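Long-range contact in beta-glucosidase (Pseudoalteromonas sp., PDB 3F95), which is the extra C-terminal beta-sandwich domain of an exo-1,3/1,4-beta-glucanase, an enzyme that is probably also a beta-glucosidase: residues 4-16 / 164-176. Residues are numbered along the deposited sequence; the frame is centred on the assembly and turned at random. Where two conformers were deposited one is given.
Sequences SDSHPLFVRSLAK and AIADVALTIKPSD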
ATOM      1  N   SER A   4      17.219  -6.283 -11.374  1.00 33.11           N
ATOM      2  CA  SER A   4      18.124  -6.964 -10.412  1.00 32.50           C
ATOM      3  C   SER A   4      18.088  -6.274  -9.047  1.00 31.51           C
ATOM      4  O   SER A   4      18.360  -6.904  -8.028  1.00 32.39           O
ATOM      5  CB  SER A   4      19.557  -6.979 -10.959  1.00 32.79           C
ATOM      6  OG  SER A   4      20.168  -5.706 -10.799  1.00 33.39           O
ATOM      7  N   ASP A   5      17.765  -4.985  -9.044  1.00 30.63           N
ATOM      8  CA  ASP A   5      17.681  -4.182  -7.813  1.00 29.67           C
ATOM      9  C   ASP A   5      16.423  -4.446  -6.975  1.00 28.46           C
ATOM     10  O   ASP A   5      16.358  -4.042  -5.806  1.00 27.98           O
ATOM     11  CB  ASP A   5      17.673  -2.689  -8.155  1.00 30.42           C
ATOM     12  CG  ASP A   5      19.061  -2.095  -8.256  1.00 32.13           C
ATOM     13  OD1 ASP A   5      19.148  -0.974  -8.799  1.00 35.03           O
ATOM     14  OD2 ASP A   5      20.044  -2.723  -7.803  1.00 32.14           O
ATOM     15  N   SER A   6      15.425  -5.089  -7.580  1.00 26.18           N
ATOM     16  CA  SER A   6      14.073  -5.024  -7.030  1.00 24.66           C
ATOM     17  C   SER A   6      13.283  -6.323  -7.119  1.00 23.66           C
ATOM     18  O   SER A   6      13.579  -7.209  -7.936  1.00 23.54           O
ATOM     19  CB  SER A   6      13.297  -3.893  -7.715  1.00 24.48           C
ATOM     20  OG  SER A   6      13.000  -4.217  -9.067  1.00 27.92           O
ATOM     21  N   HIS A   7      12.278  -6.425  -6.259  1.00 21.23           N
ATOM     22  CA  HIS A   7      11.386  -7.560  -6.258  1.00 20.10           C
ATOM     23  C   HIS A   7       9.952  -7.016  -6.381  1.00 18.71           C
ATOM     24  O   HIS A   7       9.458  -6.357  -5.458  1.00 16.95           O
ATOM     25  CB  HIS A   7      11.559  -8.370  -4.985  1.00 20.76           C
ATOM     26  CG  HIS A   7      10.608  -9.513  -4.879  1.00 23.63           C
ATOM     27  ND1 HIS A   7      10.787 -10.694  -5.569  1.00 28.23           N
ATOM     28  CD2 HIS A   7       9.439  -9.640  -4.209  1.00 27.45           C
ATOM     29  CE1 HIS A   7       9.786 -11.515  -5.300  1.00 28.38           C
ATOM     30  NE2 HIS A   7       8.955 -10.901  -4.473  1.00 27.53           N
ATOM     31  N   PRO A   8       9.309  -7.229  -7.545  1.00 18.61           N
ATOM     32  CA  PRO A   8       7.972  -6.665  -7.747  1.00 17.93           C
ATOM     33  C   PRO A   8       6.926  -7.346  -6.866  1.00 16.94           C
ATOM     34  O   PRO A   8       6.995  -8.572  -6.634  1.00 16.38           O
ATOM     35  CB  PRO A   8       7.694  -6.945  -9.237  1.00 18.34           C
ATOM     36  CG  PRO A   8       8.477  -8.255  -9.462  1.00 19.73           C
ATOM     37  CD  PRO A   8       9.780  -7.937  -8.758  1.00 19.13           C
ATOM     38  N   LEU A   9       5.981  -6.545  -6.359  1.00 15.29           N
ATOM     39  CA  LEU A   9       4.848  -7.081  -5.596  1.00 14.76           C
ATOM     40  C   LEU A   9       3.535  -6.817  -6.308  1.00 14.96           C
ATOM     41  O   LEU A   9       2.624  -7.672  -6.323  1.00 15.10           O
ATOM     42  CB  LEU A   9       4.791  -6.478  -4.182  1.00 15.22           C
ATOM     43  CG  LEU A   9       6.029  -6.716  -3.281  1.00 15.92           C
ATOM     44  CD1 LEU A   9       5.910  -5.944  -1.960  1.00 18.49           C
ATOM     45  CD2 LEU A   9       6.261  -8.205  -3.012  1.00 17.84           C
ATOM     46  N   PHE A  10       3.416  -5.603  -6.844  1.00 14.12           N
ATOM     47  CA  PHE A  10       2.318  -5.264  -7.737  1.00 13.90           C
ATOM     48  C   PHE A  10       2.803  -4.301  -8.799  1.00 14.51           C
ATOM     49  O   PHE A  10       2.757  -3.093  -8.618  1.00 13.67           O
ATOM     50  CB  PHE A  10       1.076  -4.701  -7.016  1.00 14.03           C
ATOM     51  CG  PHE A  10      -0.055  -4.357  -7.957  1.00 14.87           C
ATOM     52  CD1 PHE A  10      -0.941  -5.351  -8.407  1.00 16.60           C
ATOM     53  CD2 PHE A  10      -0.222  -3.054  -8.426  1.00 15.68           C
ATOM     54  CE1 PHE A  10      -1.980  -5.030  -9.311  1.00 18.50           C
ATOM     55  CE2 PHE A  10      -1.244  -2.735  -9.340  1.00 16.91           C
ATOM     56  CZ  PHE A  10      -2.120  -3.724  -9.777  1.00 16.65           C
ATOM     57  N   VAL A  11       3.294  -4.858  -9.896  1.00 15.29           N
ATOM     58  CA  VAL A  11       3.737  -4.044 -11.030  1.00 15.47           C
ATOM     59  C   VAL A  11       2.924  -4.498 -12.239  1.00 15.88           C
ATOM     60  O   VAL A  11       3.255  -5.484 -12.933  1.00 15.74           O
ATOM     61  CB  VAL A  11       5.297  -4.096 -11.292  1.00 15.60           C
ATOM     62  CG1 VAL A  11       5.662  -3.096 -12.417  1.00 16.66           C
ATOM     63  CG2 VAL A  11       6.103  -3.759 -10.001  1.00 14.28           C
ATOM     64  N   ARG A  12       1.847  -3.752 -12.466  1.00 15.80           N
ATOM     65  CA  ARG A  12       0.818  -4.039 -13.456  1.00 16.88           C
ATOM     66  C   ARG A  12      -0.116  -5.203 -13.085  1.00 18.04           C
ATOM     67  O   ARG A  12      -1.272  -5.198 -13.501  1.00 20.24           O
ATOM     68  CB  ARG A  12       1.397  -4.276 -14.849  1.00 17.28           C
ATOM     69  CG  ARG A  12       2.240  -3.107 -15.370  1.00 17.44           C
ATOM     70  CD  ARG A  12       2.499  -3.274 -16.875  1.00 15.94           C
ATOM     71  NE  ARG A  12       1.271  -3.230 -17.675  1.00 17.40           N
ATOM     72  CZ  ARG A  12       1.232  -3.424 -18.997  1.00 18.63           C
ATOM     73  NH1 ARG A  12       2.365  -3.653 -19.692  1.00 16.27           N
ATOM     74  NH2 ARG A  12       0.083  -3.358 -19.640  1.00 15.35           N
ATOM     75  N   SER A  13       0.386  -6.169 -12.329  1.00 18.02           N
ATOM     76  CA  SER A  13      -0.417  -7.271 -11.801  1.00 18.54           C
ATOM     77  C   SER A  13       0.221  -7.780 -10.517  1.00 18.21           C
ATOM     78  O   SER A  13       1.408  -7.541 -10.269  1.00 16.84           O
ATOM     79  CB  SER A  13      -0.483  -8.396 -12.823  1.00 20.24           C
ATOM     80  OG  SER A  13       0.800  -8.951 -12.985  1.00 25.59           O
ATOM     81  N   LEU A  14      -0.576  -8.459  -9.692  1.00 17.46           N
ATOM     82  CA  LEU A  14      -0.107  -9.044  -8.437  1.00 17.12           C
ATOM     83  C   LEU A  14       0.963 -10.072  -8.738  1.00 18.35           C
ATOM     84  O   LEU A  14       0.796 -10.903  -9.641  1.00 18.16           O
ATOM     85  CB  LEU A  14      -1.280  -9.732  -7.706  1.00 16.50           C
ATOM     86  CG  LEU A  14      -2.277  -8.738  -7.097  1.00 15.49           C
ATOM     87  CD1 LEU A  14      -3.608  -9.405  -6.702  1.00 18.06           C
ATOM     88  CD2 LEU A  14      -1.667  -8.089  -5.887  1.00 14.60           C
ATOM     89  N   ALA A  15       2.062 -10.006  -7.996  1.00 18.29           N
ATOM     90  CA  ALA A  15       3.109 -11.016  -8.076  1.00 19.45           C
ATOM     91  C   ALA A  15       2.533 -12.309  -7.489  1.00 20.63           C
ATOM     92  O   ALA A  15       1.517 -12.291  -6.785  1.00 18.15           O
ATOM     93  CB  ALA A  15       4.340 -10.555  -7.281  1.00 19.58           C
ATOM     94  N   LYS A  16       3.063 -13.490  -7.793  0.50 21.23           N
ATOM     95  CA  LYS A  16       2.298 -14.769  -7.519  0.50 22.15           C
ATOM     96  C   LYS A  16       1.636 -15.087  -6.109  0.50 21.68           C
ATOM     97  O   LYS A  16       0.446 -15.410  -6.029  0.50 21.77           O
ATOM     98  CB  LYS A  16       3.113 -15.959  -8.038  0.50 21.95           C
ATOM     99  CG  LYS A  16       3.215 -16.011  -9.575  0.50 23.56           C
ATOM    100  CD  LYS A  16       4.454 -16.797 -10.092  0.50 23.62           C
ATOM    101  CE  LYS A  16       4.177 -18.287 -10.267  0.50 25.61           C
ATOM    102  NZ  LYS A  16       5.416 -19.054 -10.619  0.50 27.32           N
ATOM    103  N   ALA A 164      -4.977   6.034  -4.978  1.00 13.04           N
ATOM    104  CA  ALA A 164      -4.686   4.967  -5.926  1.00 13.23           C
ATOM    105  C   ALA A 164      -3.234   4.592  -5.755  1.00 13.42           C
ATOM    106  O   ALA A 164      -2.431   5.415  -5.329  1.00 12.63           O
ATOM    107  CB  ALA A 164      -4.954   5.411  -7.311  1.00 14.08           C
ATOM    108  N   ILE A 165      -2.912   3.342  -6.077  1.00 12.60           N
ATOM    109  CA  ILE A 165      -1.576   2.781  -5.875  1.00 14.05           C
ATOM    110  C   ILE A 165      -1.166   2.082  -7.172  1.00 13.42           C
ATOM    111  O   ILE A 165      -2.003   1.502  -7.843  1.00 13.57           O
ATOM    112  CB  ILE A 165      -1.613   1.765  -4.703  1.00 14.87           C
ATOM    113  CG1 ILE A 165      -1.821   2.505  -3.366  1.00 17.58           C
ATOM    114  CG2 ILE A 165      -0.313   0.955  -4.619  1.00 18.46           C
ATOM    115  CD1 ILE A 165      -2.385   1.594  -2.271  1.00 20.08           C
ATOM    116  N   ALA A 166       0.121   2.145  -7.513  1.00 13.15           N
ATOM    117  CA  ALA A 166       0.665   1.402  -8.635  1.00 13.31           C
ATOM    118  C   ALA A 166       2.131   1.074  -8.385  1.00 13.24           C
ATOM    119  O   ALA A 166       2.774   1.709  -7.560  1.00 12.88           O
ATOM    120  CB  ALA A 166       0.535   2.209  -9.910  1.00 13.15           C
ATOM    121  N   ASP A 167       2.648   0.092  -9.119  1.00 13.87           N
ATOM    122  CA  ASP A 167       4.093  -0.100  -9.262  1.00 14.64           C
ATOM    123  C   ASP A 167       4.766  -0.296  -7.902  1.00 14.52           C
ATOM    124  O   ASP A 167       5.695   0.459  -7.494  1.00 16.35           O
ATOM    125  CB  ASP A 167       4.719   1.098 -10.011  1.00 15.46           C
ATOM    126  CG  ASP A 167       4.338   1.168 -11.500  1.00 18.62           C
ATOM    127  OD1 ASP A 167       3.637   0.281 -12.055  1.00 22.66           O
ATOM    128  OD2 ASP A 167       4.777   2.149 -12.146  1.00 21.42           O
ATOM    129  N   VAL A 168       4.281  -1.289  -7.163  1.00 14.01           N
ATOM    130  CA  VAL A 168       4.762  -1.546  -5.813  1.00 14.29           C
ATOM    131  C   VAL A 168       5.855  -2.581  -5.872  1.00 14.86           C
ATOM    132  O   VAL A 168       5.646  -3.694  -6.392  1.00 14.82           O
ATOM    133  CB  VAL A 168       3.635  -2.080  -4.880  1.00 15.27           C
ATOM    134  CG1 VAL A 168       4.135  -2.209  -3.473  1.00 13.74           C
ATOM    135  CG2 VAL A 168       2.446  -1.122  -4.885  1.00 12.61           C
ATOM    136  N   ALA A 169       7.027  -2.236  -5.340  1.00 14.85           N
ATOM    137  CA  ALA A 169       8.146  -3.189  -5.370  1.00 15.01           C
ATOM    138  C   ALA A 169       9.102  -2.976  -4.217  1.00 16.69           C
ATOM    139  O   ALA A 169       9.234  -1.844  -3.729  1.00 16.67           O
ATOM    140  CB  ALA A 169       8.897  -3.081  -6.719  1.00 15.30           C
ATOM    141  N   LEU A 170       9.744  -4.067  -3.757  1.00 17.40           N
ATOM    142  CA  LEU A 170      10.870  -3.947  -2.837  1.00 18.48           C
ATOM    143  C   LEU A 170      12.110  -3.600  -3.675  1.00 19.49           C
ATOM    144  O   LEU A 170      12.298  -4.160  -4.749  1.00 18.37           O
ATOM    145  CB  LEU A 170      11.071  -5.244  -2.046  1.00 19.14           C
ATOM    146  CG  LEU A 170       9.979  -5.627  -1.047  1.00 19.06           C
ATOM    147  CD1 LEU A 170      10.109  -7.072  -0.588  1.00 20.56           C
ATOM    148  CD2 LEU A 170       9.994  -4.685   0.157  1.00 21.68           C
ATOM    149  N   THR A 171      12.924  -2.657  -3.194  1.00 20.16           N
ATOM    150  CA  THR A 171      14.107  -2.233  -3.924  1.00 21.76           C
ATOM    151  C   THR A 171      15.268  -1.922  -2.979  1.00 23.34           C
ATOM    152  O   THR A 171      15.064  -1.523  -1.827  1.00 22.96           O
ATOM    153  CB  THR A 171      13.832  -0.990  -4.814  1.00 21.54           C
ATOM    154  OG1 THR A 171      14.989  -0.737  -5.623  1.00 22.98           O
ATOM    155  CG2 THR A 171      13.555   0.246  -3.960  1.00 19.91           C
ATOM    156  N   ILE A 172      16.490  -2.086  -3.479  1.00 25.07           N
ATOM    157  CA  ILE A 172      17.653  -1.764  -2.654  1.00 28.12           C
ATOM    158  C   ILE A 172      18.054  -0.323  -2.882  1.00 30.21           C
ATOM    159  O   ILE A 172      18.766   0.250  -2.063  1.00 31.61           O
ATOM    160  CB  ILE A 172      18.849  -2.738  -2.855  1.00 27.40           C
ATOM    161  CG1 ILE A 172      19.357  -2.707  -4.299  1.00 28.36           C
ATOM    162  CG2 ILE A 172      18.426  -4.129  -2.436  1.00 28.74           C
ATOM    163  CD1 ILE A 172      20.587  -3.559  -4.548  1.00 27.22           C
ATOM    164  N   LYS A 173      17.584   0.234  -4.002  1.00 32.25           N
ATOM    165  CA  LYS A 173      17.769   1.650  -4.317  1.00 34.64           C
ATOM    166  C   LYS A 173      16.526   2.313  -4.925  1.00 34.70           C
ATOM    167  O   LYS A 173      16.049   1.908  -6.009  1.00 35.37           O
ATOM    168  CB  LYS A 173      18.987   1.884  -5.235  1.00 35.17           C
ATOM    169  CG  LYS A 173      18.875   1.303  -6.635  1.00 36.78           C
ATOM    170  CD  LYS A 173      19.258   2.353  -7.677  1.00 39.74           C
ATOM    171  CE  LYS A 173      20.644   2.910  -7.418  1.00 42.27           C
ATOM    172  NZ  LYS A 173      20.925   4.195  -8.156  1.00 43.84           N
ATOM    173  N   PRO A 174      16.042   3.365  -4.247  1.00 34.99           N
ATOM    174  CA  PRO A 174      14.931   4.208  -4.657  1.00 34.68           C
ATOM    175  C   PRO A 174      15.164   4.800  -6.051  1.00 34.56           C
ATOM    176  O   PRO A 174      16.293   5.211  -6.381  1.00 34.31           O
ATOM    177  CB  PRO A 174      14.913   5.308  -3.591  1.00 34.73           C
ATOM    178  CG  PRO A 174      16.208   5.235  -2.888  1.00 35.71           C
ATOM    179  CD  PRO A 174      16.625   3.812  -2.971  1.00 34.96           C
ATOM    180  N   SER A 175      14.116   4.816  -6.869  1.00 34.05           N
ATOM    181  CA  SER A 175      14.205   5.387  -8.211  1.00 33.95           C
ATOM    182  C   SER A 175      14.656   6.842  -8.097  1.00 32.89           C
ATOM    183  O   SER A 175      14.510   7.462  -7.042  1.00 31.76           O
ATOM    184  CB  SER A 175      12.854   5.325  -8.916  1.00 34.34           C
ATOM    185  OG  SER A 175      11.944   6.233  -8.319  1.00 36.32           O
ATOM    186  N   ASP A 176      15.192   7.383  -9.187  1.00 32.32           N
ATOM    187  CA  ASP A 176      15.646   8.774  -9.196  1.00 31.75           C
ATOM    188  C   ASP A 176      14.553   9.773  -8.830  1.00 30.82           C
ATOM    189  O   ASP A 176      14.790  10.693  -8.044  1.00 31.88           O
ATOM    190  CB  ASP A 176      16.238   9.142 -10.566  1.00 32.01           C
ATOM    191  CG  ASP A 176      17.596   8.507 -10.808  1.00 33.42           C
ATOM    192  OD1 ASP A 176      18.115   7.803  -9.905  1.00 32.35           O
ATOM    193  OD2 ASP A 176      18.142   8.725 -11.918  1.00 35.01           O
TER
HETATM  194  O   HOH W   1       1.501  -1.143 -11.367  1.00 15.05           O
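His7 and Leu170 form an antiparallel hydrogen-bonded pair, with His7 N 2.7 Å from Leu170 O and Leu170 N giving a bond back to His7 O. Two residues further out, Ile172 N bonds to Asp5 O. At the other end the ladder breaks into a classic beta bulge: Val168 O accepts from Leu9 N at 2.9 Å and from Phe10 N at 3.0 Å, the latter nearly straight. Asp167 (phi 58°) and Val168 form a G1 bulge opposite Phe10, and Val168 N bonds to Phe10 O from above the carbonyl plane. The register shifts by one residue. The chain turns a corner at Leu9, whose side chain is buried. Its CG lies beside the backbone N (chi1 -60°), and CD1 reaches Leu170 CG at 4.2 Å. Val11 CG2 lies 3.6 Å from Val168 O. One water accepts from Arg12 N and Asp167 N and donates to Asp167 OD1, while Asp167 OD2 makes a salt bridge with Lys91. Beside the Asp5-Ile172 bond, the Asp5 side chain crosses Ile172 at about a right angle, OD2 3.4 Å from Ile172 CD1. With chi1 at -173°, Thr171 OG1 sits beside its own carbonyl carbon and donates to Lys173 O. N-terminal strand 6-8 thus extends a sheet of the beta-sandwich, consistent with a galactose-binding-like domain. Strand 161-171 bonds to strand 87-94 along its other edge. Leu9, Val168 and Leu170 pack on strand 67-73 of the second sheet, and Phe10 meets Trp20 edge-to-face.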